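Local coordinates for Pbp related beta-lactamase (Pyrococcus abyssi, PDB 2QMI), which probably acts as a self-compartmentalizing octameric serine peptidase, built on the fold of serine beta-lactamases and penicillin-binding proteins, at residues G4-F9 / A338-A343; G39-E44 / D209-Y214; L114-A119 / L161-V166; S239-L244 / A324-S329. All blocks are in the same frame, centred on the assembly; numbering follows the deposited sequence.

Contact 1 of 4, residues G4-F9 / A338-A343; sequences GKLESF and AMYALA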
loop_
_atom_site.group_PDB
_atom_site.type_symbol
_atom_site.label_atom_id
_atom_site.label_comp_id
_atom_site.label_asym_id
_atom_site.label_seq_id
_atom_site.Cartn_x
_atom_site.Cartn_y
_atom_site.Cartn_z
ATOM N N GLY A 4 11.466 -38.475 -31.371
ATOM C CA GLY A 4 12.029 -37.136 -31.344
ATOM C C GLY A 4 10.923 -36.098 -31.332
ATOM O O GLY A 4 10.971 -35.113 -30.587
ATOM N N LYS A 5 9.911 -36.330 -32.159
ATOM C CA LYS A 5 8.772 -35.434 -32.256
ATOM C C LYS A 5 7.990 -35.449 -30.927
ATOM O O LYS A 5 7.570 -34.403 -30.425
ATOM C CB LYS A 5 7.894 -35.893 -33.427
ATOM C CG LYS A 5 6.692 -35.022 -33.771
ATOM C CD LYS A 5 6.069 -35.534 -35.076
ATOM C CE LYS A 5 4.716 -34.905 -35.388
ATOM N NZ LYS A 5 4.796 -33.462 -35.696
ATOM N N LEU A 6 7.815 -36.632 -30.346
ATOM C CA LEU A 6 7.078 -36.740 -29.088
ATOM C C LEU A 6 7.802 -36.095 -27.903
ATOM O O LEU A 6 7.216 -35.299 -27.170
ATOM C CB LEU A 6 6.784 -38.205 -28.766
ATOM C CG LEU A 6 6.077 -38.437 -27.425
ATOM C CD1 LEU A 6 4.748 -37.713 -27.415
ATOM C CD2 LEU A 6 5.872 -39.923 -27.198
ATOM N N GLU A 7 9.073 -36.437 -27.717
ATOM C CA GLU A 7 9.844 -35.882 -26.609
ATOM C C GLU A 7 9.965 -34.363 -26.744
ATOM O O GLU A 7 9.837 -33.622 -25.761
ATOM C CB GLU A 7 11.232 -36.528 -26.564
ATOM C CG GLU A 7 11.191 -38.044 -26.651
ATOM C CD GLU A 7 12.478 -38.711 -26.189
ATOM O OE1 GLU A 7 13.577 -38.213 -26.515
ATOM O OE2 GLU A 7 12.389 -39.750 -25.501
ATOM N N SER A 8 10.209 -33.905 -27.970
ATOM C CA SER A 8 10.329 -32.480 -28.249
ATOM C C SER A 8 9.053 -31.791 -27.765
ATOM O O SER A 8 9.094 -30.806 -27.025
ATOM C CB SER A 8 10.500 -32.261 -29.758
ATOM O OG SER A 8 10.986 -30.963 -30.043
ATOM N N PHE A 9 7.918 -32.332 -28.185
ATOM C CA PHE A 9 6.617 -31.796 -27.809
ATOM C C PHE A 9 6.453 -31.726 -26.292
ATOM O O PHE A 9 6.061 -30.694 -25.739
ATOM C CB PHE A 9 5.512 -32.681 -28.402
ATOM C CG PHE A 9 4.147 -32.426 -27.824
ATOM C CD1 PHE A 9 3.438 -31.276 -28.155
ATOM C CD2 PHE A 9 3.565 -33.347 -26.957
ATOM C CE1 PHE A 9 2.169 -31.053 -27.633
ATOM C CE2 PHE A 9 2.304 -33.133 -26.432
ATOM C CZ PHE A 9 1.601 -31.985 -26.770
ATOM N N ALA A 338 -1.300 -37.923 -23.964
ATOM C CA ALA A 338 -1.641 -39.296 -24.316
ATOM C C ALA A 338 -2.141 -39.388 -25.757
ATOM O O ALA A 338 -1.697 -40.240 -26.527
ATOM C CB ALA A 338 -2.700 -39.832 -23.360
ATOM N N MET A 339 -3.061 -38.499 -26.123
ATOM C CA MET A 339 -3.626 -38.506 -27.464
ATOM C C MET A 339 -2.605 -38.157 -28.554
ATOM O O MET A 339 -2.697 -38.654 -29.677
ATOM C CB MET A 339 -4.836 -37.575 -27.506
ATOM C CG MET A 339 -5.885 -37.957 -26.468
ATOM S SD MET A 339 -7.335 -36.888 -26.395
ATOM C CE MET A 339 -8.610 -38.033 -25.880
ATOM N N TYR A 340 -1.622 -37.330 -28.211
ATOM C CA TYR A 340 -0.571 -36.944 -29.147
ATOM C C TYR A 340 0.221 -38.209 -29.518
ATOM O O TYR A 340 0.552 -38.434 -30.682
ATOM C CB TYR A 340 0.369 -35.926 -28.485
ATOM C CG TYR A 340 1.305 -35.199 -29.430
ATOM C CD1 TYR A 340 0.967 -33.947 -29.947
ATOM C CD2 TYR A 340 2.539 -35.747 -29.786
ATOM C CE1 TYR A 340 1.839 -33.250 -30.794
ATOM C CE2 TYR A 340 3.420 -35.061 -30.632
ATOM C CZ TYR A 340 3.061 -33.812 -31.125
ATOM O OH TYR A 340 3.933 -33.109 -31.916
ATOM N N ALA A 341 0.526 -39.026 -28.513
ATOM C CA ALA A 341 1.265 -40.262 -28.730
ATOM C C ALA A 341 0.396 -41.244 -29.528
ATOM O O ALA A 341 0.854 -41.828 -30.516
ATOM C CB ALA A 341 1.673 -40.873 -27.390
ATOM N N LEU A 342 -0.856 -41.420 -29.106
ATOM C CA LEU A 342 -1.767 -42.319 -29.807
ATOM C C LEU A 342 -1.854 -41.962 -31.287
ATOM O O LEU A 342 -1.815 -42.845 -32.144
ATOM C CB LEU A 342 -3.157 -42.273 -29.172
ATOM C CG LEU A 342 -3.259 -42.906 -27.781
ATOM C CD1 LEU A 342 -4.580 -42.548 -27.138
ATOM C CD2 LEU A 342 -3.101 -44.408 -27.899
ATOM N N ALA A 343 -1.961 -40.671 -31.587
ATOM C CA ALA A 343 -2.037 -40.209 -32.970
ATOM C C ALA A 343 -0.800 -40.634 -33.761
ATOM O O ALA A 343 -0.910 -41.117 -34.894
ATOM C CB ALA A 343 -2.174 -38.700 -33.007
#
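The rings of F9 and Y340 lie face to face, their planes only 2° apart and their centroids 3.8 Å from each other, with so little slip that each ring has the other over its centre. This stack joins two helices of the serine beta-lactamase fold, the N-terminal helix 3-16 and helix 334-345, which follows strand 321-327. The short segments run almost antiparallel at 167°, with their axes 10.6 Å apart. In both residues CG stands anti to the backbone N (chi1 166° for F9), which carries each ring out between the helices to meet the other. Beside the stack, L6 runs antiparallel to the tyrosine side chain and puts CD1 3.8 Å from Y340 CD2, an oblique approach to the ring. Its other methyl, L6 CD2, rests 4.3 Å from A341 CB. Behind Y340, the same helix lays A338 and L342 on strand 321-327, so helix 334-345 lies between the N-terminal helix and the sheet. The Y340 hydroxyl is satisfied by a hydrogen bond to E351 on helix 350-353. The extended methylenes of K5 cross the tyrosine at about a right angle, with K5 CG 3.8 Å from Y340 OH.

Contact 2 of 4, residues G39-E44 / D209-Y214; sequences GYRNVE and DVAMGY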
loop_
_atom_site.group_PDB
_atom_site.type_symbol
_atom_site.label_atom_id
_atom_site.label_comp_id
_atom_site.label_asym_id
_atom_site.label_seq_id
_atom_site.Cartn_x
_atom_site.Cartn_y
_atom_site.Cartn_z
ATOM N N GLY A 39 11.523 -34.210 -16.471
ATOM C CA GLY A 39 11.496 -33.265 -15.374
ATOM C C GLY A 39 11.798 -33.875 -14.018
ATOM O O GLY A 39 12.360 -34.963 -13.913
ATOM N N TYR A 40 11.401 -33.171 -12.968
ATOM C CA TYR A 40 11.665 -33.630 -11.617
ATOM C C TYR A 40 10.415 -34.145 -10.898
ATOM O O TYR A 40 9.322 -33.602 -11.063
ATOM C CB TYR A 40 12.306 -32.479 -10.824
ATOM C CG TYR A 40 13.644 -32.025 -11.375
ATOM C CD1 TYR A 40 14.833 -32.583 -10.911
ATOM C CD2 TYR A 40 13.720 -31.075 -12.392
ATOM C CE1 TYR A 40 16.064 -32.213 -11.446
ATOM C CE2 TYR A 40 14.954 -30.693 -12.941
ATOM C CZ TYR A 40 16.120 -31.272 -12.462
ATOM O OH TYR A 40 17.338 -30.949 -13.014
ATOM N N ARG A 41 10.575 -35.212 -10.122
ATOM C CA ARG A 41 9.456 -35.746 -9.349
ATOM C C ARG A 41 9.399 -34.951 -8.036
ATOM O O ARG A 41 8.383 -34.928 -7.340
ATOM C CB ARG A 41 9.629 -37.250 -9.081
ATOM C CG ARG A 41 10.805 -37.664 -8.204
ATOM C CD ARG A 41 10.726 -39.174 -7.958
ATOM N NE ARG A 41 11.724 -39.692 -7.018
ATOM C CZ ARG A 41 12.960 -40.064 -7.340
ATOM N NH1 ARG A 41 13.775 -40.520 -6.398
ATOM N NH2 ARG A 41 13.387 -39.994 -8.593
ATOM N N ASN A 42 10.514 -34.301 -7.716
ATOM C CA ASN A 42 10.627 -33.454 -6.540
ATOM C C ASN A 42 11.636 -32.355 -6.858
ATOM O O ASN A 42 12.815 -32.634 -7.044
ATOM C CB ASN A 42 11.106 -34.236 -5.321
ATOM C CG ASN A 42 11.210 -33.355 -4.079
ATOM O OD1 ASN A 42 11.977 -32.381 -4.050
ATOM N ND2 ASN A 42 10.426 -33.685 -3.050
ATOM N N VAL A 43 11.167 -31.110 -6.909
ATOM C CA VAL A 43 12.029 -29.974 -7.234
ATOM C C VAL A 43 13.039 -29.598 -6.150
ATOM O O VAL A 43 14.231 -29.492 -6.433
ATOM C CB VAL A 43 11.187 -28.727 -7.592
ATOM C CG1 VAL A 43 12.094 -27.542 -7.871
ATOM C CG2 VAL A 43 10.325 -29.018 -8.808
ATOM N N GLU A 44 12.562 -29.391 -4.920
ATOM C CA GLU A 44 13.433 -29.022 -3.804
ATOM C C GLU A 44 14.622 -29.967 -3.682
ATOM O O GLU A 44 15.752 -29.534 -3.463
ATOM C CB GLU A 44 12.664 -29.054 -2.474
ATOM C CG GLU A 44 11.599 -27.982 -2.288
ATOM C CD GLU A 44 10.378 -28.189 -3.161
ATOM O OE1 GLU A 44 9.973 -29.359 -3.365
ATOM O OE2 GLU A 44 9.810 -27.178 -3.628
ATOM N N ASP A 209 10.848 -44.113 -4.936
ATOM C CA ASP A 209 10.642 -43.292 -6.130
ATOM C C ASP A 209 9.186 -42.809 -6.184
ATOM O O ASP A 209 8.334 -43.410 -6.844
ATOM C CB ASP A 209 10.974 -44.089 -7.396
ATOM C CG ASP A 209 11.095 -43.203 -8.632
ATOM O OD1 ASP A 209 10.483 -42.115 -8.647
ATOM O OD2 ASP A 209 11.795 -43.600 -9.592
ATOM N N VAL A 210 8.919 -41.712 -5.482
ATOM C CA VAL A 210 7.584 -41.130 -5.405
ATOM C C VAL A 210 7.705 -39.637 -5.664
ATOM O O VAL A 210 8.632 -38.990 -5.172
ATOM C CB VAL A 210 6.962 -41.347 -3.993
ATOM C CG1 VAL A 210 5.545 -40.771 -3.936
ATOM C CG2 VAL A 210 6.947 -42.838 -3.656
ATOM N N ALA A 211 6.771 -39.097 -6.436
ATOM C CA ALA A 211 6.804 -37.682 -6.760
ATOM C C ALA A 211 5.984 -36.838 -5.799
ATOM O O ALA A 211 4.915 -37.246 -5.337
ATOM C CB ALA A 211 6.313 -37.458 -8.183
ATOM N N MET A 212 6.511 -35.659 -5.496
ATOM C CA MET A 212 5.837 -34.709 -4.625
ATOM C C MET A 212 4.806 -34.001 -5.508
ATOM O O MET A 212 5.049 -33.790 -6.693
ATOM C CB MET A 212 6.852 -33.697 -4.077
ATOM C CG MET A 212 6.243 -32.483 -3.371
ATOM S SD MET A 212 5.112 -32.931 -2.040
ATOM C CE MET A 212 6.275 -33.505 -0.783
ATOM N N GLY A 213 3.653 -33.662 -4.940
ATOM C CA GLY A 213 2.642 -32.973 -5.716
ATOM C C GLY A 213 2.986 -31.496 -5.814
ATOM O O GLY A 213 3.794 -30.993 -5.029
ATOM N N TYR A 214 2.383 -30.801 -6.781
ATOM C CA TYR A 214 2.623 -29.370 -6.962
ATOM C C TYR A 214 1.385 -28.618 -7.443
ATOM O O TYR A 214 0.626 -29.087 -8.295
ATOM C CB TYR A 214 3.784 -29.131 -7.938
ATOM C CG TYR A 214 5.133 -29.490 -7.361
ATOM C CD1 TYR A 214 5.794 -28.626 -6.484
ATOM C CD2 TYR A 214 5.729 -30.715 -7.651
ATOM C CE1 TYR A 214 7.011 -28.978 -5.915
ATOM C CE2 TYR A 214 6.941 -31.078 -7.083
ATOM C CZ TYR A 214 7.578 -30.214 -6.219
ATOM O OH TYR A 214 8.768 -30.597 -5.639
HETATM O O HOH W 1 11.266 -40.154 -4.350
#
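R41 reaches D209 with CG placed between its backbone N and carbonyl carbon (chi1 65°), and its chain then runs straight out to NE. E44 instead folds at chi2 (71°), which brings its carboxylate back to the hydroxyl of Y214. Both belong to the loop after strand 31-38, where R41 and N42 form a classic beta bulge opposite L47. D209 OD1 sits over a face of the guanidinium, 3.2 Å from R41 NE, a salt bridge of charges alone since no N-H points at it. R41 NE donates to a water 2.7 Å away, in the guanidinium plane, and that water also accepts from V210 N. Both groups have further partners: R41 NH2 donates to P48 O, and D209 OD2 is hydrogen-bonded to T50 OG1. Between the backbones, M212 N donates to R41 O over 2.7 Å, and N328 ND2 also bonds that carbonyl. A second grip forms at Y214 of strand 213-216, where V43 N donates to Y214 OH at 2.8 Å. The tyrosine oxygen thus accepts one bond and gives another, Y214 OH donating at 2.9 Å to E44 OE1, which lies at the ring edge and is met on its syn side, 26° out of the carboxylate plane.

Contact 3 of 4, residues L114-A119 / L161-V166; sequences LGYAEA and LNTGYV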
loop_
_atom_site.group_PDB
_atom_site.type_symbol
_atom_site.label_atom_id
_atom_site.label_comp_id
_atom_site.label_asym_id
_atom_site.label_seq_id
_atom_site.Cartn_x
_atom_site.Cartn_y
_atom_site.Cartn_z
ATOM N N LEU A 114 -22.276 -33.270 -5.940
ATOM C CA LEU A 114 -22.210 -32.591 -4.666
ATOM C C LEU A 114 -20.784 -32.052 -4.826
ATOM O O LEU A 114 -19.947 -32.709 -5.434
ATOM C CB LEU A 114 -22.292 -33.599 -3.505
ATOM C CG LEU A 114 -23.333 -34.735 -3.570
ATOM C CD1 LEU A 114 -23.231 -35.584 -2.298
ATOM C CD2 LEU A 114 -24.743 -34.175 -3.728
ATOM N N GLY A 115 -20.490 -30.863 -4.337
ATOM C CA GLY A 115 -19.136 -30.361 -4.501
ATOM C C GLY A 115 -18.164 -31.017 -3.534
ATOM O O GLY A 115 -17.144 -30.424 -3.190
ATOM N N TYR A 116 -18.472 -32.243 -3.113
ATOM C CA TYR A 116 -17.651 -32.977 -2.151
ATOM C C TYR A 116 -16.143 -32.998 -2.422
ATOM O O TYR A 116 -15.372 -32.460 -1.635
ATOM C CB TYR A 116 -18.226 -34.406 -1.982
ATOM C CG TYR A 116 -17.223 -35.547 -1.974
ATOM C CD1 TYR A 116 -17.311 -36.577 -2.916
ATOM C CD2 TYR A 116 -16.163 -35.578 -1.063
ATOM C CE1 TYR A 116 -16.361 -37.604 -2.958
ATOM C CE2 TYR A 116 -15.211 -36.597 -1.097
ATOM C CZ TYR A 116 -15.314 -37.600 -2.051
ATOM O OH TYR A 116 -14.349 -38.573 -2.119
ATOM N N ALA A 117 -15.717 -33.608 -3.521
ATOM C CA ALA A 117 -14.292 -33.689 -3.817
ATOM C C ALA A 117 -13.667 -32.310 -4.015
ATOM O O ALA A 117 -12.541 -32.068 -3.582
ATOM C CB ALA A 117 -14.055 -34.560 -5.041
ATOM N N GLU A 118 -14.398 -31.409 -4.669
ATOM C CA GLU A 118 -13.897 -30.054 -4.897
ATOM C C GLU A 118 -13.595 -29.363 -3.567
ATOM O O GLU A 118 -12.518 -28.792 -3.385
ATOM C CB GLU A 118 -14.920 -29.220 -5.679
ATOM C CG GLU A 118 -15.073 -29.606 -7.144
ATOM C CD GLU A 118 -15.915 -30.855 -7.358
ATOM O OE1 GLU A 118 -16.430 -31.425 -6.370
ATOM O OE2 GLU A 118 -16.068 -31.257 -8.533
ATOM N N ALA A 119 -14.552 -29.420 -2.642
ATOM C CA ALA A 119 -14.395 -28.801 -1.324
ATOM C C ALA A 119 -13.296 -29.464 -0.495
ATOM O O ALA A 119 -12.507 -28.784 0.150
ATOM C CB ALA A 119 -15.707 -28.844 -0.567
ATOM N N LEU A 161 -20.716 -37.742 -10.800
ATOM C CA LEU A 161 -20.875 -37.756 -9.352
ATOM C C LEU A 161 -19.825 -38.616 -8.651
ATOM O O LEU A 161 -19.893 -39.846 -8.704
ATOM C CB LEU A 161 -22.267 -38.282 -9.011
ATOM C CG LEU A 161 -22.690 -38.350 -7.544
ATOM C CD1 LEU A 161 -22.784 -36.943 -6.974
ATOM C CD2 LEU A 161 -24.030 -39.065 -7.440
ATOM N N ASN A 162 -18.865 -37.973 -7.987
ATOM C CA ASN A 162 -17.826 -38.711 -7.270
ATOM C C ASN A 162 -18.422 -39.533 -6.129
ATOM O O ASN A 162 -17.957 -40.631 -5.837
ATOM C CB ASN A 162 -16.770 -37.763 -6.706
ATOM C CG ASN A 162 -15.782 -37.289 -7.760
ATOM O OD1 ASN A 162 -15.186 -38.093 -8.483
ATOM N ND2 ASN A 162 -15.595 -35.974 -7.842
ATOM N N THR A 163 -19.446 -38.994 -5.481
ATOM C CA THR A 163 -20.106 -39.695 -4.384
ATOM C C THR A 163 -20.695 -41.006 -4.921
ATOM O O THR A 163 -20.932 -41.951 -4.169
ATOM C CB THR A 163 -21.229 -38.822 -3.769
ATOM O OG1 THR A 163 -20.657 -37.634 -3.203
ATOM C CG2 THR A 163 -21.980 -39.587 -2.687
ATOM N N GLY A 164 -20.928 -41.053 -6.230
ATOM C CA GLY A 164 -21.455 -42.256 -6.839
ATOM C C GLY A 164 -20.494 -43.427 -6.685
ATOM O O GLY A 164 -20.922 -44.544 -6.399
ATOM N N TYR A 165 -19.198 -43.186 -6.863
ATOM C CA TYR A 165 -18.225 -44.270 -6.733
ATOM C C TYR A 165 -17.800 -44.524 -5.300
ATOM O O TYR A 165 -17.197 -45.552 -4.998
ATOM C CB TYR A 165 -17.006 -44.033 -7.631
ATOM C CG TYR A 165 -17.242 -44.523 -9.045
ATOM C CD1 TYR A 165 -16.400 -45.465 -9.631
ATOM C CD2 TYR A 165 -18.342 -44.072 -9.778
ATOM C CE1 TYR A 165 -16.649 -45.952 -10.919
ATOM C CE2 TYR A 165 -18.602 -44.546 -11.054
ATOM C CZ TYR A 165 -17.755 -45.487 -11.620
ATOM O OH TYR A 165 -18.031 -45.960 -12.876
ATOM N N VAL A 166 -18.113 -43.583 -4.417
ATOM C CA VAL A 166 -17.817 -43.774 -3.011
ATOM C C VAL A 166 -18.810 -44.848 -2.556
ATOM O O VAL A 166 -18.458 -45.762 -1.804
ATOM C CB VAL A 166 -18.036 -42.477 -2.204
ATOM C CG1 VAL A 166 -18.027 -42.782 -0.701
ATOM C CG2 VAL A 166 -16.939 -41.468 -2.547
HETATM O O HOH W 2 -19.928 -35.610 -5.624
HETATM O O HOH W 3 -17.086 -34.265 -5.951
#
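L114, Y116 and A117 meet N162 and T163 in a buried contact between two helix beginnings, bridged by water, with no direct hydrogen bond across it. The segments open helices 116-124 and 162-176 of the beta-lactamase-type domain, and N162 stands beside the probable active site: its OD1 accepts from K62 NZ, the lysine of an SxxK pattern, and with Y160 it fits the YxN pattern of this family. The other end of the amide, N162 ND2, turns to the opposite helix, 3.5 Å from A117 CB and 3.0 Å from a water that accepts its proton. That water also accepts from A117 N (2.9 Å), in the first helical turn, and donates to E118 OE1 and L114 O, so this water links N162 ND2 to three groups at or just before the start of helix 116-124. A second water donates to L114 O and is hydrogen-bonded to T163 OG1 (3.2 Å). Van der Waals contacts lie beside the waters. Y116 crosses N162 at about a right angle, with Y116 CE1 3.8 Å from N162 CB and 3.9 Å from V166 CG2, while L114 CD1 packs 3.4 Å from T163 OG1. Y116 OH is held by D234. Around this junction, Y116 and V166 lean on helix 136-142, Y165 packs on helix 61-74, and E118 OE2 bonds Y442 on strand 442-446 of a third subunit.

Contact 4 of 4, residues S239-L244 / A324-S329; sequences SSVLDL and AVLENS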
loop_
_atom_site.group_PDB
_atom_site.type_symbol
_atom_site.label_atom_id
_atom_site.label_comp_id
_atom_site.label_asym_id
_atom_site.label_seq_id
_atom_site.Cartn_x
_atom_site.Cartn_y
_atom_site.Cartn_z
ATOM N N SER A 239 0.005 -44.867 -8.271
ATOM C CA SER A 239 0.679 -45.903 -9.039
ATOM C C SER A 239 1.733 -45.277 -9.942
ATOM O O SER A 239 2.053 -44.095 -9.804
ATOM C CB SER A 239 -0.358 -46.676 -9.872
ATOM O OG SER A 239 0.199 -47.817 -10.506
ATOM N N SER A 240 2.277 -46.079 -10.853
ATOM C CA SER A 240 3.285 -45.621 -11.803
ATOM C C SER A 240 2.773 -45.969 -13.195
ATOM O O SER A 240 1.812 -46.735 -13.322
ATOM C CB SER A 240 4.622 -46.324 -11.559
ATOM O OG SER A 240 4.590 -47.656 -12.045
ATOM N N VAL A 241 3.402 -45.417 -14.234
ATOM C CA VAL A 241 2.966 -45.695 -15.604
ATOM C C VAL A 241 3.294 -47.125 -16.030
ATOM O O VAL A 241 2.635 -47.678 -16.904
ATOM C CB VAL A 241 3.580 -44.704 -16.639
ATOM C CG1 VAL A 241 3.193 -43.274 -16.285
ATOM C CG2 VAL A 241 5.082 -44.855 -16.690
ATOM N N LEU A 242 4.311 -47.721 -15.419
ATOM C CA LEU A 242 4.668 -49.095 -15.747
ATOM C C LEU A 242 3.591 -50.047 -15.231
ATOM O O LEU A 242 3.210 -50.989 -15.923
ATOM C CB LEU A 242 6.024 -49.466 -15.142
ATOM C CG LEU A 242 7.237 -48.978 -15.929
ATOM C CD1 LEU A 242 8.504 -49.405 -15.227
ATOM C CD2 LEU A 242 7.191 -49.550 -17.337
ATOM N N ASP A 243 3.099 -49.790 -14.021
ATOM C CA ASP A 243 2.059 -50.618 -13.427
ATOM C C ASP A 243 0.759 -50.457 -14.215
ATOM O O ASP A 243 0.054 -51.434 -14.470
ATOM C CB ASP A 243 1.844 -50.234 -11.952
ATOM C CG ASP A 243 2.717 -51.045 -10.997
ATOM O OD1 ASP A 243 3.844 -51.419 -11.385
ATOM O OD2 ASP A 243 2.284 -51.298 -9.850
ATOM N N LEU A 244 0.445 -49.224 -14.605
ATOM C CA LEU A 244 -0.772 -48.971 -15.373
ATOM C C LEU A 244 -0.671 -49.605 -16.759
ATOM O O LEU A 244 -1.691 -49.869 -17.403
ATOM C CB LEU A 244 -1.025 -47.468 -15.494
ATOM C CG LEU A 244 -1.287 -46.774 -14.155
ATOM C CD1 LEU A 244 -1.405 -45.260 -14.362
ATOM C CD2 LEU A 244 -2.555 -47.346 -13.524
ATOM N N ALA A 324 -0.323 -44.470 -21.081
ATOM C CA ALA A 324 -0.506 -44.042 -19.708
ATOM C C ALA A 324 0.411 -42.847 -19.483
ATOM O O ALA A 324 1.603 -42.907 -19.799
ATOM C CB ALA A 324 -0.151 -45.167 -18.750
ATOM N N VAL A 325 -0.160 -41.765 -18.956
ATOM C CA VAL A 325 0.578 -40.539 -18.660
ATOM C C VAL A 325 0.249 -40.035 -17.246
ATOM O O VAL A 325 -0.923 -39.861 -16.891
ATOM C CB VAL A 325 0.230 -39.415 -19.663
ATOM C CG1 VAL A 325 1.017 -38.143 -19.332
ATOM C CG2 VAL A 325 0.527 -39.869 -21.079
ATOM N N LEU A 326 1.284 -39.811 -16.442
ATOM C CA LEU A 326 1.097 -39.308 -15.086
ATOM C C LEU A 326 1.814 -37.966 -14.958
ATOM O O LEU A 326 2.866 -37.762 -15.558
ATOM C CB LEU A 326 1.630 -40.316 -14.059
ATOM C CG LEU A 326 0.809 -41.606 -13.974
ATOM C CD1 LEU A 326 1.357 -42.513 -12.886
ATOM C CD2 LEU A 326 -0.646 -41.253 -13.693
ATOM N N GLU A 327 1.244 -37.059 -14.174
ATOM C CA GLU A 327 1.820 -35.734 -14.016
ATOM C C GLU A 327 1.833 -35.185 -12.588
ATOM O O GLU A 327 0.883 -35.354 -11.826
ATOM C CB GLU A 327 1.085 -34.752 -14.934
ATOM C CG GLU A 327 1.747 -33.389 -15.056
ATOM C CD GLU A 327 0.982 -32.463 -15.982
ATOM O OE1 GLU A 327 0.611 -32.916 -17.092
ATOM O OE2 GLU A 327 0.760 -31.286 -15.600
ATOM N N ASN A 328 2.930 -34.497 -12.282
ATOM C CA ASN A 328 3.234 -33.871 -10.996
ATOM C C ASN A 328 2.469 -32.584 -10.681
ATOM O O ASN A 328 2.870 -31.834 -9.796
ATOM C CB ASN A 328 4.731 -33.557 -10.955
ATOM C CG ASN A 328 5.387 -34.082 -9.722
ATOM O OD1 ASN A 328 4.773 -34.841 -8.978
ATOM N ND2 ASN A 328 6.640 -33.705 -9.491
ATOM N N SER A 329 1.391 -32.324 -11.414
ATOM C CA SER A 329 0.582 -31.120 -11.220
ATOM C C SER A 329 -0.536 -31.127 -12.257
ATOM O O SER A 329 -0.838 -32.174 -12.833
ATOM C CB SER A 329 1.444 -29.857 -11.388
ATOM O OG SER A 329 2.047 -29.813 -12.675
#
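The capped N-terminus of helix 241-252 rests on strand 321-327 of the eight-stranded antiparallel sheet, with V241 and L244 set against A324 and L326. S240 is the N-cap residue: its OG accepts from D243 N at 3.3 Å in a nearly straight bond (164°), which closes the first turn. V241 has CG1 opposite the carbonyl carbon and beside its backbone N, a rotation that sends this methyl past L326 to lie 3.7 Å from L326 CG. One turn on, L244 meets the same leucine tip to tip, L244 CD1 to L326 CD2 at 4.1 Å, while L244 CB lies 4.1 Å from A324 CB. L326 therefore sits between two successive turn positions of the helix, and its CD1 also packs against the chain just before the helix, 3.5 Å from S239 O. Polar groups around this apolar patch are tied down elsewhere: S239 OG bonds S197, D243 OD2 bonds S197 and R196 N, and V241 O takes the hydroxyl of S25 on the adjacent strand. Strand alternation turns V325 to the other face, where it touches helix 334-345. A central antiparallel sheet covered by helices on both faces is the architecture of serine beta-lactamases and penicillin-binding proteins.

In the fold
Contact 1 closes the widest loop of the four and encloses the others; contact 3 is nested inside the loop of contact 2, and contact 4 follows it. Contacts 1, 2 and 4 gather near the eight-stranded sheet: the centres of 2 and 4 are 13 Å apart, and the two touch at the loop after strand 321-327; those of 1 and 4 are 16 Å apart, and these adjoin because that strand leads into helix 334-345. Contact 3 stands in the helical region, its centre 23 Å from that of contact 4 and 33 Å from that of contact 1. Contacts 1 and 2 also touch a second subunit and contact 3 a third, whereas no other chain of the octamer touches contact 4.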